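Local coordinates for flagellar hook-associated protein 3 (Bacillus cereus, PDB 5ZIY) that probably forms part of the junction between the flagellar hook and the flagellin filament, as a structural hook-associated protein, at residues Ala87-Gly99 / Ala132-Ile144. Residues are numbered along the deposited sequence; the frame is centred on the assembly and turned at random.
Sequences ANTKEQGRYIFGG and AFRNGEALLSPVI. With ZN (zinc ion), chain D.
The Phe133 ring packs against Arg94 CB and Ile96 where a beta-hairpin with a type I' turn from Glu91 to Arg94 meets the end of strand 129-133 and the start of helix 137-155. Two CH-pi contacts are supported by position over the ring. Arg94 CB stands 3.7 Å from the Phe133 ring centroid, 17° off the normal, while Ile96 CA approaches the edge of that ring. Leu140 CD1 lies 3.9 Å from the Phe97 centroid. It sits over one face, 23° off the ring normal, and the Leu140 side chain crosses that of Phe97 at about a right angle. Ala87 CB, at the end of helix 67-87, extends this apolar patch, 3.9 Å from Leu140 CD1, and Ile176 of helix 162-204 also touches Leu140.

Backbone bonds join the connecting loops. Arg134 N donates to Ile96 O at 2.9 Å. That bond is nearly straight, with an angle of 166° at the hydrogen. The 2.8 Å bond from Gly99 N to Arg134 O, by contrast, is weak. Asn135 forms an Asx turn through OD1 to Glu137 N, and its ND2 bonds Lys117 O. At the N-cap, Gly136 N reaches Phe97 O at 2.9 Å.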
loop_
_atom_site.group_PDB
_atom_site.type_symbol
_atom_site.label_atom_id
_atom_site.label_comp_id
_atom_site.label_asym_id
_atom_site.label_seq_id
_atom_site.Cartn_x
_atom_site.Cartn_y
_atom_site.Cartn_z
ATOM N N ALA A 87 1.241 -7.718 -0.820
ATOM C CA ALA A 87 1.301 -7.082 -2.115
ATOM C C ALA A 87 0.076 -7.390 -2.986
ATOM O O ALA A 87 -0.286 -6.597 -3.884
ATOM C CB ALA A 87 2.657 -7.467 -2.835
ATOM N N ASN A 88 -0.588 -8.516 -2.706
ATOM C CA ASN A 88 -1.766 -8.942 -3.401
ATOM C C ASN A 88 -3.074 -8.521 -2.711
ATOM O O ASN A 88 -4.101 -9.081 -3.034
ATOM C CB ASN A 88 -1.738 -10.492 -3.589
ATOM C CG ASN A 88 -0.698 -10.927 -4.594
ATOM O OD1 ASN A 88 -0.397 -10.178 -5.519
ATOM N ND2 ASN A 88 -0.134 -12.126 -4.416
ATOM N N THR A 89 -3.044 -7.526 -1.813
ATOM C CA THR A 89 -4.251 -6.990 -1.190
ATOM C C THR A 89 -5.263 -6.430 -2.210
ATOM O O THR A 89 -4.912 -5.720 -3.146
ATOM C CB THR A 89 -3.908 -5.938 -0.081
ATOM O OG1 THR A 89 -3.086 -6.569 0.901
ATOM C CG2 THR A 89 -5.170 -5.391 0.605
ATOM N N LYS A 90 -6.516 -6.850 -2.042
ATOM C CA LYS A 90 -7.614 -6.531 -2.958
ATOM C C LYS A 90 -8.789 -5.905 -2.210
ATOM O O LYS A 90 -9.165 -6.376 -1.176
ATOM C CB LYS A 90 -8.061 -7.807 -3.630
ATOM C CG LYS A 90 -9.259 -7.717 -4.553
ATOM C CD LYS A 90 -9.501 -9.120 -5.188
ATOM C CE LYS A 90 -10.657 -9.141 -6.179
ATOM N NZ LYS A 90 -11.205 -10.523 -6.314
ATOM N N GLU A 91 -9.347 -4.830 -2.755
ATOM C CA GLU A 91 -10.449 -4.140 -2.150
ATOM C C GLU A 91 -11.290 -3.544 -3.252
ATOM O O GLU A 91 -10.726 -3.023 -4.215
ATOM C CB GLU A 91 -9.891 -3.025 -1.248
ATOM C CG GLU A 91 -10.930 -2.106 -0.606
ATOM C CD GLU A 91 -12.006 -2.825 0.171
ATOM O OE1 GLU A 91 -11.789 -3.961 0.673
ATOM O OE2 GLU A 91 -13.097 -2.222 0.288
ATOM N N GLN A 92 -12.629 -3.616 -3.109
ATOM C CA GLN A 92 -13.581 -3.123 -4.119
ATOM C C GLN A 92 -13.191 -3.614 -5.483
ATOM O O GLN A 92 -13.064 -2.813 -6.407
ATOM C CB GLN A 92 -13.630 -1.592 -4.176
ATOM C CG GLN A 92 -14.013 -0.878 -2.885
ATOM C CD GLN A 92 -15.287 -1.425 -2.298
ATOM O OE1 GLN A 92 -16.248 -1.701 -3.032
ATOM N NE2 GLN A 92 -15.331 -1.547 -0.972
ATOM N N GLY A 93 -12.996 -4.919 -5.628
ATOM C CA GLY A 93 -12.837 -5.505 -6.934
ATOM C C GLY A 93 -11.501 -5.306 -7.642
ATOM O O GLY A 93 -11.297 -5.867 -8.687
ATOM N N ARG A 94 -10.586 -4.561 -7.044
ATOM C CA ARG A 94 -9.293 -4.327 -7.637
ATOM C C ARG A 94 -8.145 -4.449 -6.642
ATOM O O ARG A 94 -8.318 -4.233 -5.436
ATOM C CB ARG A 94 -9.260 -2.934 -8.252
ATOM C CG ARG A 94 -10.166 -2.749 -9.490
ATOM C CD ARG A 94 -9.642 -3.562 -10.622
ATOM N NE ARG A 94 -10.413 -3.430 -11.858
ATOM C CZ ARG A 94 -11.397 -4.248 -12.261
ATOM N NH1 ARG A 94 -11.789 -5.252 -11.492
ATOM N NH2 ARG A 94 -11.997 -4.061 -13.426
ATOM N N TYR A 95 -6.969 -4.802 -7.167
ATOM C CA TYR A 95 -5.751 -4.875 -6.341
ATOM C C TYR A 95 -5.140 -3.515 -6.106
ATOM O O TYR A 95 -4.875 -2.783 -7.054
ATOM C CB TYR A 95 -4.741 -5.807 -6.984
ATOM C CG TYR A 95 -5.230 -7.236 -7.041
ATOM C CD1 TYR A 95 -5.083 -8.073 -5.963
ATOM C CD2 TYR A 95 -5.800 -7.754 -8.186
ATOM C CE1 TYR A 95 -5.535 -9.405 -6.000
ATOM C CE2 TYR A 95 -6.288 -9.104 -8.228
ATOM C CZ TYR A 95 -6.136 -9.904 -7.140
ATOM O OH TYR A 95 -6.557 -11.212 -7.178
ATOM N N ILE A 96 -4.883 -3.156 -4.852
ATOM C CA ILE A 96 -4.354 -1.824 -4.605
ATOM C C ILE A 96 -2.972 -1.583 -5.183
ATOM O O ILE A 96 -2.576 -0.401 -5.436
ATOM C CB ILE A 96 -4.364 -1.444 -3.113
ATOM C CG1 ILE A 96 -3.657 -2.493 -2.297
ATOM C CG2 ILE A 96 -5.849 -1.292 -2.569
ATOM C CD1 ILE A 96 -3.159 -1.954 -0.928
ATOM N N PHE A 97 -2.228 -2.678 -5.368
ATOM C CA PHE A 97 -0.911 -2.654 -6.034
ATOM C C PHE A 97 -0.871 -3.389 -7.371
ATOM O O PHE A 97 0.226 -3.648 -7.949
ATOM C CB PHE A 97 0.143 -3.180 -5.074
ATOM C CG PHE A 97 0.263 -2.366 -3.837
ATOM C CD1 PHE A 97 0.712 -1.058 -3.905
ATOM C CD2 PHE A 97 -0.026 -2.893 -2.612
ATOM C CE1 PHE A 97 0.827 -0.290 -2.750
ATOM C CE2 PHE A 97 0.105 -2.127 -1.460
ATOM C CZ PHE A 97 0.521 -0.821 -1.538
ATOM N N GLY A 98 -2.050 -3.609 -7.938
ATOM C CA GLY A 98 -2.180 -4.207 -9.253
ATOM C C GLY A 98 -2.886 -3.403 -10.332
ATOM O O GLY A 98 -3.342 -3.964 -11.349
ATOM N N GLY A 99 -2.978 -2.091 -10.126
ATOM C CA GLY A 99 -3.552 -1.171 -11.112
ATOM C C GLY A 99 -4.912 -1.580 -11.626
ATOM O O GLY A 99 -5.802 -1.946 -10.853
ATOM N N ALA A 132 -6.403 5.465 -6.642
ATOM C CA ALA A 132 -6.956 4.541 -5.686
ATOM C C ALA A 132 -6.289 3.162 -5.803
ATOM O O ALA A 132 -6.068 2.503 -4.773
ATOM C CB ALA A 132 -8.442 4.396 -5.903
ATOM N N PHE A 133 -6.062 2.690 -7.050
ATOM C CA PHE A 133 -5.434 1.370 -7.288
ATOM C C PHE A 133 -4.279 1.568 -8.241
ATOM O O PHE A 133 -4.435 2.208 -9.280
ATOM C CB PHE A 133 -6.442 0.355 -7.821
ATOM C CG PHE A 133 -7.643 0.220 -6.952
ATOM C CD1 PHE A 133 -7.659 -0.707 -5.934
ATOM C CD2 PHE A 133 -8.747 1.023 -7.142
ATOM C CE1 PHE A 133 -8.739 -0.837 -5.112
ATOM C CE2 PHE A 133 -9.877 0.893 -6.293
ATOM C CZ PHE A 133 -9.857 -0.029 -5.271
ATOM N N ARG A 134 -3.093 1.122 -7.844
ATOM C CA ARG A 134 -1.875 1.553 -8.559
ATOM C C ARG A 134 -1.096 0.377 -9.012
ATOM O O ARG A 134 -1.190 -0.678 -8.424
ATOM C CB ARG A 134 -0.999 2.426 -7.641
ATOM C CG ARG A 134 -1.617 3.749 -7.357
ATOM C CD ARG A 134 -0.784 4.605 -6.359
ATOM N NE ARG A 134 0.379 5.208 -6.990
ATOM C CZ ARG A 134 1.127 6.163 -6.436
ATOM N NH1 ARG A 134 0.854 6.598 -5.222
ATOM N NH2 ARG A 134 2.163 6.672 -7.095
ATOM N N ASN A 135 -0.376 0.550 -10.105
ATOM C CA ASN A 135 0.611 -0.407 -10.587
ATOM C C ASN A 135 1.781 -0.370 -9.608
ATOM O O ASN A 135 2.487 0.592 -9.573
ATOM C CB ASN A 135 1.052 0.008 -11.999
ATOM C CG ASN A 135 2.187 -0.843 -12.564
ATOM O OD1 ASN A 135 3.031 -1.365 -11.827
ATOM N ND2 ASN A 135 2.231 -0.948 -13.916
ATOM N N GLY A 136 1.961 -1.429 -8.810
ATOM C CA GLY A 136 2.958 -1.440 -7.714
ATOM C C GLY A 136 4.275 -2.123 -8.063
ATOM O O GLY A 136 5.067 -2.420 -7.180
ATOM N N GLU A 137 4.498 -2.415 -9.348
ATOM C CA GLU A 137 5.664 -3.199 -9.733
ATOM C C GLU A 137 6.935 -2.512 -9.276
ATOM O O GLU A 137 7.744 -3.123 -8.619
ATOM C CB GLU A 137 5.736 -3.458 -11.251
ATOM C CG GLU A 137 7.119 -4.031 -11.691
ATOM C CD GLU A 137 7.171 -4.439 -13.157
ATOM O OE1 GLU A 137 6.272 -4.046 -13.923
ATOM O OE2 GLU A 137 8.102 -5.180 -13.531
ATOM N N ALA A 138 7.093 -1.230 -9.575
ATOM C CA ALA A 138 8.345 -0.556 -9.229
ATOM C C ALA A 138 8.573 -0.479 -7.722
ATOM O O ALA A 138 9.700 -0.421 -7.271
ATOM C CB ALA A 138 8.431 0.868 -9.894
ATOM N N LEU A 139 7.500 -0.483 -6.940
ATOM C CA LEU A 139 7.604 -0.348 -5.498
ATOM C C LEU A 139 7.873 -1.708 -4.859
ATOM O O LEU A 139 8.647 -1.813 -3.910
ATOM C CB LEU A 139 6.294 0.233 -4.959
ATOM C CG LEU A 139 6.156 0.532 -3.464
ATOM C CD1 LEU A 139 6.860 1.866 -3.089
ATOM C CD2 LEU A 139 4.674 0.507 -3.113
ATOM N N LEU A 140 7.219 -2.754 -5.375
ATOM C CA LEU A 140 7.155 -4.057 -4.654
ATOM C C LEU A 140 7.860 -5.217 -5.348
ATOM O O LEU A 140 8.321 -6.147 -4.672
ATOM C CB LEU A 140 5.700 -4.430 -4.351
ATOM C CG LEU A 140 5.024 -3.520 -3.326
ATOM C CD1 LEU A 140 3.524 -3.744 -3.340
ATOM C CD2 LEU A 140 5.568 -3.707 -1.878
ATOM N N SER A 141 8.016 -5.176 -6.670
ATOM C CA SER A 141 8.823 -6.215 -7.297
ATOM C C SER A 141 10.220 -6.270 -6.709
ATOM O O SER A 141 10.725 -7.348 -6.429
ATOM C CB SER A 141 8.869 -6.092 -8.831
ATOM O OG SER A 141 7.627 -6.473 -9.322
ATOM N N PRO A 142 10.843 -5.113 -6.460
ATOM C CA PRO A 142 12.204 -5.316 -5.954
ATOM C C PRO A 142 12.232 -5.716 -4.474
ATOM O O PRO A 142 13.173 -6.397 -4.044
ATOM C CB PRO A 142 12.931 -3.959 -6.226
ATOM C CG PRO A 142 12.031 -3.138 -7.044
ATOM C CD PRO A 142 10.599 -3.716 -6.862
ATOM N N VAL A 143 11.214 -5.320 -3.710
ATOM C CA VAL A 143 11.064 -5.774 -2.358
ATOM C C VAL A 143 11.073 -7.271 -2.299
ATOM O O VAL A 143 11.845 -7.859 -1.550
ATOM C CB VAL A 143 9.773 -5.269 -1.726
ATOM C CG1 VAL A 143 9.532 -5.946 -0.396
ATOM C CG2 VAL A 143 9.880 -3.777 -1.529
ATOM N N ILE A 144 10.219 -7.879 -3.121
ATOM C CA ILE A 144 10.031 -9.325 -3.119
ATOM C C ILE A 144 11.267 -10.043 -3.657
ATOM O O ILE A 144 11.689 -11.041 -3.101
ATOM C CB ILE A 144 8.757 -9.725 -3.920
ATOM C CG1 ILE A 144 7.537 -9.080 -3.292
ATOM C CG2 ILE A 144 8.614 -11.260 -4.036
ATOM C CD1 ILE A 144 6.262 -9.051 -4.183
HETATM ZN ZN ZN D . -14.354 -4.159 1.173
HETATM O O HOH W 1 -13.233 -3.699 3.386
#